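Local coordinates for membrane protein, putative (Geobacter sulfurreducens PCA, PDB 2QYB) that may act in membrane transport and as a phosphatase, this piece being its GAF domain, at residues Asp24-Leu29 / Asp36-Arg41. Numbering follows the deposited sequence.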
ATOM      1  N   ASP A  24       3.650   6.160   3.645  1.00 34.76           N
ATOM      2  CA  ASP A  24       3.302   7.482   4.221  1.00 34.40           C
ATOM      3  C   ASP A  24       4.238   8.525   3.676  1.00 32.78           C
ATOM      4  O   ASP A  24       3.844   9.630   3.358  1.00 32.26           O
ATOM      5  CB  ASP A  24       3.390   7.513   5.770  1.00 34.44           C
ATOM      6  CG  ASP A  24       2.283   6.740   6.455  1.00 36.88           C
ATOM      7  OD1 ASP A  24       1.322   6.314   5.757  1.00 37.74           O
ATOM      8  OD2 ASP A  24       2.382   6.550   7.706  1.00 39.02           O
ATOM      9  N   LEU A  25       5.510   8.182   3.569  1.00 32.55           N
ATOM     10  CA  LEU A  25       6.475   9.154   3.056  1.00 31.97           C
ATOM     11  C   LEU A  25       6.185   9.548   1.628  1.00 31.39           C
ATOM     12  O   LEU A  25       6.177  10.705   1.315  1.00 30.59           O
ATOM     13  CB  LEU A  25       7.926   8.670   3.258  1.00 32.02           C
ATOM     14  CG  LEU A  25       8.402   8.859   4.734  1.00 30.66           C
ATOM     15  CD1 LEU A  25       9.672   8.073   5.078  1.00 28.60           C
ATOM     16  CD2 LEU A  25       8.589  10.335   5.107  1.00 26.38           C
ATOM     17  N   LEU A  26       5.906   8.587   0.761  1.00 32.40           N
ATOM     18  CA  LEU A  26       5.546   8.915  -0.637  1.00 32.57           C
ATOM     19  C   LEU A  26       4.241   9.738  -0.716  1.00 32.77           C
ATOM     20  O   LEU A  26       4.173  10.698  -1.450  1.00 32.44           O
ATOM     21  CB  LEU A  26       5.382   7.669  -1.488  1.00 32.02           C
ATOM     22  CG  LEU A  26       6.539   6.691  -1.663  1.00 33.90           C
ATOM     23  CD1 LEU A  26       6.163   5.491  -2.678  1.00 27.80           C
ATOM     24  CD2 LEU A  26       7.821   7.420  -2.067  1.00 28.06           C
ATOM     25  N   ASN A  27       3.212   9.350   0.036  1.00 33.53           N
ATOM     26  CA  ASN A  27       1.967  10.152   0.146  1.00 33.65           C
ATOM     27  C   ASN A  27       2.244  11.582   0.576  1.00 33.48           C
ATOM     28  O   ASN A  27       1.675  12.518   0.042  1.00 33.68           O
ATOM     29  CB  ASN A  27       0.989   9.513   1.138  1.00 33.68           C
ATOM     30  CG  ASN A  27       0.457   8.092   0.676  1.00 36.24           C
ATOM     31  OD1 ASN A  27       0.458   7.730  -0.520  1.00 36.85           O
ATOM     32  ND2 ASN A  27      -0.030   7.321   1.644  1.00 36.12           N
ATOM     33  N   LEU A  28       3.135  11.790   1.538  1.00 34.69           N
ATOM     34  CA  LEU A  28       3.430  13.191   1.993  1.00 34.57           C
ATOM     35  C   LEU A  28       4.180  13.965   0.904  1.00 34.61           C
ATOM     36  O   LEU A  28       3.914  15.127   0.619  1.00 35.67           O
ATOM     37  CB  LEU A  28       4.205  13.199   3.304  1.00 33.98           C
ATOM     38  CG  LEU A  28       3.548  12.689   4.604  1.00 35.36           C
ATOM     39  CD1 LEU A  28       4.639  12.571   5.652  1.00 35.55           C
ATOM     40  CD2 LEU A  28       2.417  13.563   5.152  1.00 34.78           C
ATOM     41  N   LEU A  29       5.112  13.297   0.259  1.00 35.38           N
ATOM     42  CA  LEU A  29       5.849  13.865  -0.893  1.00 35.24           C
ATOM     43  C   LEU A  29       4.895  14.341  -1.996  1.00 35.60           C
ATOM     44  O   LEU A  29       5.062  15.423  -2.539  1.00 35.93           O
ATOM     45  CB  LEU A  29       6.713  12.766  -1.464  1.00 34.62           C
ATOM     46  CG  LEU A  29       8.052  12.958  -2.158  1.00 35.37           C
ATOM     47  CD1 LEU A  29       8.200  11.772  -3.207  1.00 31.29           C
ATOM     48  CD2 LEU A  29       8.221  14.265  -2.751  1.00 29.69           C
ATOM     49  N   ASP A  36       3.348  13.515  -9.486  1.00 36.14           N
ATOM     50  CA  ASP A  36       2.109  12.800  -9.694  1.00 35.45           C
ATOM     51  C   ASP A  36       2.293  11.320  -9.459  1.00 34.83           C
ATOM     52  O   ASP A  36       1.311  10.607  -9.313  1.00 35.41           O
ATOM     53  CB  ASP A  36       1.621  13.014 -11.122  1.00 35.99           C
ATOM     54  CG  ASP A  36       1.248  14.432 -11.379  1.00 37.33           C
ATOM     55  OD1 ASP A  36       0.169  14.837 -10.908  1.00 43.09           O
ATOM     56  OD2 ASP A  36       2.030  15.155 -12.031  1.00 38.86           O
ATOM     57  N   LEU A  37       3.533  10.841  -9.431  1.00 33.88           N
ATOM     58  CA  LEU A  37       3.771   9.421  -9.139  1.00 33.15           C
ATOM     59  C   LEU A  37       5.140   9.298  -8.514  1.00 31.40           C
ATOM     60  O   LEU A  37       6.020  10.071  -8.853  1.00 29.70           O
ATOM     61  CB  LEU A  37       3.664   8.570 -10.411  1.00 32.76           C
ATOM     62  CG  LEU A  37       3.915   7.053 -10.291  1.00 33.61           C
ATOM     63  CD1 LEU A  37       2.884   6.281  -9.446  1.00 33.49           C
ATOM     64  CD2 LEU A  37       3.960   6.473 -11.718  1.00 34.46           C
ATOM     65  N   ALA A  38       5.260   8.355  -7.572  1.00 30.05           N
ATOM     66  CA  ALA A  38       6.487   8.057  -6.866  1.00 29.10           C
ATOM     67  C   ALA A  38       6.512   6.555  -6.645  1.00 28.70           C
ATOM     68  O   ALA A  38       5.514   5.979  -6.266  1.00 28.21           O
ATOM     69  CB  ALA A  38       6.566   8.821  -5.489  1.00 27.94           C
ATOM     70  N   VAL A  39       7.663   5.933  -6.841  1.00 28.72           N
ATOM     71  CA  VAL A  39       7.798   4.495  -6.683  1.00 29.15           C
ATOM     72  C   VAL A  39       9.082   4.241  -5.876  1.00 29.36           C
ATOM     73  O   VAL A  39      10.079   4.898  -6.101  1.00 30.30           O
ATOM     74  CB  VAL A  39       7.819   3.725  -8.084  1.00 29.39           C
ATOM     75  CG1 VAL A  39       7.758   2.245  -7.902  1.00 28.01           C
ATOM     76  CG2 VAL A  39       6.679   4.155  -8.997  1.00 26.61           C
ATOM     77  N   ILE A  40       9.024   3.339  -4.901  1.00 29.26           N
ATOM     78  CA  ILE A  40      10.234   2.755  -4.282  1.00 29.25           C
ATOM     79  C   ILE A  40      10.388   1.300  -4.811  1.00 29.47           C
ATOM     80  O   ILE A  40       9.446   0.521  -4.766  1.00 29.64           O
ATOM     81  CB  ILE A  40      10.140   2.742  -2.742  1.00 28.62           C
ATOM     82  CG1 ILE A  40      10.216   4.161  -2.186  1.00 29.10           C
ATOM     83  CG2 ILE A  40      11.227   1.863  -2.117  1.00 29.62           C
ATOM     84  CD1 ILE A  40       9.569   4.309  -0.813  1.00 27.10           C
ATOM     85  N   ARG A  41      11.568   0.970  -5.320  1.00 30.05           N
ATOM     86  CA  ARG A  41      11.942  -0.395  -5.608  1.00 31.14           C
ATOM     87  C   ARG A  41      13.094  -0.807  -4.687  1.00 31.88           C
ATOM     88  O   ARG A  41      13.978   0.007  -4.392  1.00 31.21           O
ATOM     89  CB  ARG A  41      12.392  -0.556  -7.058  1.00 30.59           C
ATOM     90  CG  ARG A  41      11.322  -0.217  -8.040  1.00 31.69           C
ATOM     91  CD  ARG A  41      11.833  -0.458  -9.437  1.00 32.63           C
ATOM     92  NE  ARG A  41      10.754  -0.398 -10.422  1.00 34.30           N
ATOM     93  CZ  ARG A  41      10.180   0.730 -10.854  1.00 34.49           C
ATOM     94  NH1 ARG A  41      10.537   1.922 -10.382  1.00 34.67           N
ATOM     95  NH2 ARG A  41       9.214   0.675 -11.751  1.00 34.68           N
TER
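L26 of helix 10-32 reaches across to A38 and I40 of strand 37-43 and carries most of this buried contact, which hides 196 Å² between the two segments. The axes of segments 24-29 and 37-41 run roughly antiparallel, at 157°, 8.8 Å apart at their closest. L26 and A38 have the nearest CA atoms across the two segments, 6.4 Å apart. The CG of L26 stands anti to the carbonyl carbon (chi1 -59°), and the isobutyl fork extends to the strand with its two methyls sharing the work. CD1 rests on the backbone, 3.7 Å from the carbonyl O of A38, in van der Waals contact. CD2 wedges between side chains, 3.9 Å from CB of A38 and 3.8 Å from CD1 of I40. The I40 chain, its CG1 likewise anti to its carbonyl carbon (chi1 -70°), crosses that of L26 at a slant, so its terminal methyl meets both CG and CD2 of the leucine. Cutting L26 back to alanine would take away both methyls and would probably leave a gap against A38 CB and I40 CD1, which would lose their main partner in residues 24-29. Nearly one turn on, L29 adds a lighter touch through CD1, 4.1 Å from CB of A38, whose small side chain thus meets two leucines. V39 turns its side chain to the other face of the sheet, against V51 and I59. L26 also packs on S53, S55 and L126 of the adjoining strands, while L29 and I40 touch L148 and L152 of helix 139-158, respectively. Side-chain packing across the two segments is apolar, and it lays the N-terminal helix, alongside the C-terminal one, on one face of the central antiparallel sheet, as in the GAF fold.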